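Local coordinates for protein novel antigen receptor (Ginglymostoma cirratum, PDB 4Q97) that forms the first constant domain, C1, of the shark IgNAR antibody, which probably recognises antigen through a separate variable domain, at residues S36-P40 / E41-V45; V64-S67 / S68-S72. One frame throughout, in Å; residues are numbered along the deposited sequence.

Contact 1 of 2, residues S36-P40 / E41-V45; sequences SGYYP and ENIAV
Ile43 lies across one face of the Tyr38 ring with both branches. Its CG2 sits over the rim near Tyr38 CD1 and CE1, 4.1 Å from the ring centroid in a CH-pi contact. The longer branch carries Ile43 CD1 over the hydroxyl end of that same face, 3.5 Å from Tyr38 CZ. The two side chains cross at about a right angle, and Ile43 sets its branches so because CG1 lies between backbone N and carbonyl carbon (chi1 42°). At the ring edge the backbone of Glu41 turns by, its O 2.9 Å from Tyr38 CE1, near the ring plane. A water links the same carbonyl to the phenol, 2.7 Å from Tyr38 OH and donating to Glu41 O over 3.0 Å. Tyrosine suits the place because it offers an apolar face and a polar end together. The corner joins the second and third strands of an immunoglobulin C1-set sandwich, and its cis peptide before Pro40 recalls the cis Tyr-Pro bond of antibody light-chain constant domains. Further out, Gly37 and Tyr38 both face Phe71 in a G1 beta bulge; glycine fits the positive phi of 87°, where a CB would press on the preceding carbonyl. His96 takes up the loop carbonyls of Tyr39 and Asn42 through its two ring nitrogens, and Ile43 also packs against Cys73 and Val94, bridging the two sheets.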
loop_
_atom_site.group_PDB
_atom_site.type_symbol
_atom_site.label_atom_id
_atom_site.label_comp_id
_atom_site.label_asym_id
_atom_site.label_seq_id
_atom_site.Cartn_x
_atom_site.Cartn_y
_atom_site.Cartn_z
ATOM N N SER A 36 -6.873 -6.576 1.412
ATOM C CA SER A 36 -6.595 -7.166 2.722
ATOM C C SER A 36 -7.766 -7.976 3.253
ATOM O O SER A 36 -8.921 -7.677 2.956
ATOM C CB SER A 36 -6.256 -6.056 3.720
ATOM O OG SER A 36 -7.294 -5.099 3.762
ATOM N N GLY A 37 -7.470 -8.998 4.047
ATOM C CA GLY A 37 -8.507 -9.717 4.784
ATOM C C GLY A 37 -9.165 -10.848 4.027
ATOM O O GLY A 37 -10.300 -11.241 4.332
ATOM N N TYR A 38 -8.448 -11.382 3.045
ATOM C CA TYR A 38 -8.962 -12.474 2.236
ATOM C C TYR A 38 -8.302 -13.806 2.583
ATOM O O TYR A 38 -7.116 -13.867 2.928
ATOM C CB TYR A 38 -8.824 -12.159 0.741
ATOM C CG TYR A 38 -7.403 -11.931 0.281
ATOM C CD1 TYR A 38 -6.661 -12.966 -0.274
ATOM C CD2 TYR A 38 -6.801 -10.678 0.395
ATOM C CE1 TYR A 38 -5.355 -12.767 -0.693
ATOM C CE2 TYR A 38 -5.492 -10.470 -0.024
ATOM C CZ TYR A 38 -4.775 -11.520 -0.562
ATOM O OH TYR A 38 -3.479 -11.333 -0.985
ATOM N N TYR A 39 -9.103 -14.863 2.507
ATOM C CA TYR A 39 -8.647 -16.232 2.699
ATOM C C TYR A 39 -9.487 -17.121 1.784
ATOM O O TYR A 39 -10.712 -16.967 1.751
ATOM C CB TYR A 39 -8.822 -16.673 4.157
ATOM C CG TYR A 39 -8.206 -18.023 4.442
ATOM C CD1 TYR A 39 -6.905 -18.123 4.921
ATOM C CD2 TYR A 39 -8.913 -19.203 4.204
ATOM C CE1 TYR A 39 -6.326 -19.354 5.168
ATOM C CE2 TYR A 39 -8.339 -20.443 4.443
ATOM C CZ TYR A 39 -7.045 -20.508 4.929
ATOM O OH TYR A 39 -6.459 -21.723 5.183
ATOM N N PRO A 40 -8.848 -18.036 1.018
ATOM C CA PRO A 40 -7.416 -18.308 0.810
ATOM C C PRO A 40 -6.696 -17.169 0.082
ATOM O O PRO A 40 -7.300 -16.130 -0.183
ATOM C CB PRO A 40 -7.425 -19.565 -0.074
ATOM C CG PRO A 40 -8.758 -20.185 0.141
ATOM C CD PRO A 40 -9.680 -19.020 0.304
ATOM N N GLU A 41 -5.419 -17.368 -0.237
ATOM C CA GLU A 41 -4.602 -16.329 -0.874
ATOM C C GLU A 41 -4.997 -16.008 -2.328
ATOM O O GLU A 41 -4.968 -14.849 -2.730
ATOM C CB GLU A 41 -3.109 -16.672 -0.763
ATOM C CG GLU A 41 -2.669 -17.884 -1.563
ATOM C CD GLU A 41 -1.751 -18.796 -0.774
ATOM O OE1 GLU A 41 -2.217 -19.880 -0.366
ATOM O OE2 GLU A 41 -0.576 -18.427 -0.550
ATOM N N ASN A 42 -5.364 -17.035 -3.095
ATOM C CA ASN A 42 -5.765 -16.899 -4.503
ATOM C C ASN A 42 -6.606 -15.679 -4.874
ATOM O O ASN A 42 -7.806 -15.635 -4.608
ATOM C CB ASN A 42 -6.484 -18.167 -4.973
ATOM C CG ASN A 42 -5.591 -19.071 -5.799
ATOM O OD1 ASN A 42 -5.925 -19.423 -6.932
ATOM N ND2 ASN A 42 -4.443 -19.444 -5.240
ATOM N N ILE A 43 -5.962 -14.700 -5.502
ATOM C CA ILE A 43 -6.650 -13.530 -6.047
ATOM C C ILE A 43 -6.162 -13.192 -7.453
ATOM O O ILE A 43 -5.040 -13.544 -7.831
ATOM C CB ILE A 43 -6.476 -12.283 -5.149
ATOM C CG1 ILE A 43 -5.030 -12.187 -4.640
ATOM C CG2 ILE A 43 -7.486 -12.298 -4.002
ATOM C CD1 ILE A 43 -4.690 -10.880 -3.959
ATOM N N ALA A 44 -7.014 -12.517 -8.220
ATOM C CA ALA A 44 -6.619 -11.921 -9.498
ATOM C C ALA A 44 -6.780 -10.403 -9.420
ATOM O O ALA A 44 -7.850 -9.906 -9.051
ATOM C CB ALA A 44 -7.449 -12.491 -10.640
ATOM N N VAL A 45 -5.710 -9.678 -9.749
ATOM C CA VAL A 45 -5.719 -8.210 -9.742
ATOM C C VAL A 45 -5.563 -7.670 -11.158
ATOM O O VAL A 45 -4.712 -8.136 -11.918
ATOM C CB VAL A 45 -4.586 -7.610 -8.872
ATOM C CG1 VAL A 45 -4.823 -6.124 -8.625
ATOM C CG2 VAL A 45 -4.459 -8.349 -7.552
HETATM O O HOH W 1 -2.512 -13.770 -1.409
#

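Contact 2 of 2, residues V64-S67 / S68-S72; sequences VKTS and SNDFS
The carbonyl oxygen of Asp70 is gripped from across the hairpin by Thr66 N at 2.8 Å and, through a CA-H...O contact, by Lys65 CA at 3.0 Å. The amide of Thr66 approaches from above the carbonyl plane, 42° out of it, and not along a lone pair. Thr66 then uses its side chain: OG1 accepts from Ser68 N at 3.0 Å, a nearly straight ST-turn bond that reinforces the weak turn bond from Asn69 N to Thr66 O. With chi1 at 80°, OG1 is swung over the turn and against Asp70 CB, while the methyl CG2 reaches back to Ser72 OG at 3.4 Å. A beta-branched hydroxyl residue serves both ends of this span. Asn69 takes the left-handed backbone conformation, which asparagine tolerates well, and its amide runs alongside the extended chain of Lys65, ND2 lying 3.8 Å from Lys65 CE. Beyond the turn, Val64 and Ser72 form a hydrogen-bonded pair, Val64 N giving to Ser72 O at 2.8 Å and Ser72 N returning to Val64 O. These two side chains share a sheet face that meets the second subunit, whose Lys78 also binds Ser67 OG. Phe71 lies on the other face, with Lys65, and packs on Tyr38. Asn69 and Asp70 both stand opposite Thr66 across the type I turn, which fits a 3:5 beta hairpin closing strands 58-65 and 71-80 of the sheet that also holds strands 12-18 and 28-38.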
loop_
_atom_site.group_PDB
_atom_site.type_symbol
_atom_site.label_atom_id
_atom_site.label_comp_id
_atom_site.label_asym_id
_atom_site.label_seq_id
_atom_site.Cartn_x
_atom_site.Cartn_y
_atom_site.Cartn_z
ATOM N N VAL A 64 1.245 -10.821 2.627
ATOM C CA VAL A 64 1.643 -11.154 3.986
ATOM C C VAL A 64 0.472 -11.720 4.774
ATOM O O VAL A 64 -0.696 -11.414 4.504
ATOM C CB VAL A 64 2.236 -9.955 4.756
ATOM C CG1 VAL A 64 3.649 -9.665 4.279
ATOM C CG2 VAL A 64 1.344 -8.724 4.639
ATOM N N LYS A 65 0.816 -12.546 5.753
ATOM C CA LYS A 65 -0.137 -13.149 6.659
ATOM C C LYS A 65 -0.277 -12.232 7.869
ATOM O O LYS A 65 0.677 -12.062 8.633
ATOM C CB LYS A 65 0.396 -14.517 7.090
ATOM C CG LYS A 65 -0.635 -15.483 7.638
ATOM C CD LYS A 65 0.041 -16.805 7.965
ATOM C CE LYS A 65 -0.904 -17.979 7.803
ATOM N NZ LYS A 65 -0.317 -19.212 8.396
ATOM N N THR A 66 -1.456 -11.635 8.038
ATOM C CA THR A 66 -1.715 -10.759 9.190
ATOM C C THR A 66 -1.913 -11.581 10.471
ATOM O O THR A 66 -1.868 -12.817 10.446
ATOM C CB THR A 66 -2.938 -9.829 8.971
ATOM O OG1 THR A 66 -4.155 -10.550 9.217
ATOM C CG2 THR A 66 -2.958 -9.252 7.562
ATOM N N SER A 67 -2.132 -10.884 11.584
ATOM C CA SER A 67 -2.435 -11.511 12.869
ATOM C C SER A 67 -3.797 -12.210 12.893
ATOM O O SER A 67 -4.110 -12.932 13.839
ATOM C CB SER A 67 -2.376 -10.465 13.982
ATOM O OG SER A 67 -3.179 -9.342 13.656
ATOM N N SER A 68 -4.601 -11.998 11.854
ATOM C CA SER A 68 -5.941 -12.581 11.782
ATOM C C SER A 68 -6.002 -13.902 11.016
ATOM O O SER A 68 -7.094 -14.405 10.748
ATOM C CB SER A 68 -6.919 -11.583 11.154
ATOM O OG SER A 68 -7.355 -10.633 12.103
ATOM N N ASN A 69 -4.842 -14.477 10.696
ATOM C CA ASN A 69 -4.750 -15.574 9.717
ATOM C C ASN A 69 -5.421 -15.128 8.424
ATOM O O ASN A 69 -6.300 -15.794 7.861
ATOM C CB ASN A 69 -5.300 -16.902 10.258
ATOM C CG ASN A 69 -4.274 -17.671 11.077
ATOM O OD1 ASN A 69 -4.628 -18.537 11.878
ATOM N ND2 ASN A 69 -2.992 -17.359 10.879
ATOM N N ASP A 70 -4.974 -13.952 8.002
ATOM C CA ASP A 70 -5.462 -13.222 6.857
ATOM C C ASP A 70 -4.310 -12.976 5.920
ATOM O O ASP A 70 -3.142 -13.100 6.304
ATOM C CB ASP A 70 -5.951 -11.852 7.308
ATOM C CG ASP A 70 -7.431 -11.729 7.284
ATOM O OD1 ASP A 70 -8.079 -12.536 6.585
ATOM O OD2 ASP A 70 -7.943 -10.809 7.949
ATOM N N PHE A 71 -4.645 -12.595 4.695
ATOM C CA PHE A 71 -3.650 -12.125 3.762
ATOM C C PHE A 71 -3.947 -10.691 3.363
ATOM O O PHE A 71 -5.098 -10.325 3.113
ATOM C CB PHE A 71 -3.590 -13.027 2.530
ATOM C CG PHE A 71 -3.090 -14.415 2.817
ATOM C CD1 PHE A 71 -1.725 -14.683 2.870
ATOM C CD2 PHE A 71 -3.987 -15.460 3.027
ATOM C CE1 PHE A 71 -1.264 -15.963 3.129
ATOM C CE2 PHE A 71 -3.532 -16.742 3.284
ATOM C CZ PHE A 71 -2.167 -16.994 3.339
ATOM N N SER A 72 -2.895 -9.882 3.338
ATOM C CA SER A 72 -2.951 -8.555 2.750
ATOM C C SER A 72 -1.873 -8.454 1.689
ATOM O O SER A 72 -0.794 -9.036 1.828
ATOM C CB SER A 72 -2.727 -7.479 3.808
ATOM O OG SER A 72 -3.762 -7.477 4.775
#

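In the fold
Both contacts lie at the surface at one end of the sandwich, centres 10 Å apart, with contact 1 nearer the middle of the chain. Contact 1 crosses from one sheet to the other, so aromatic and aliphatic side chains and a bridging water do the work; contact 2 stays between neighbouring strands of one sheet and relies on backbone bonds and small hydroxyl residues. They meet because strands 28-38 and 71-80 are adjacent: Gly37 N probably bonds to Phe71 O at 2.9 Å, while Ser36 packs on Ser72. The second subunit reaches five residues of contact 2 but only Ser36 in contact 1.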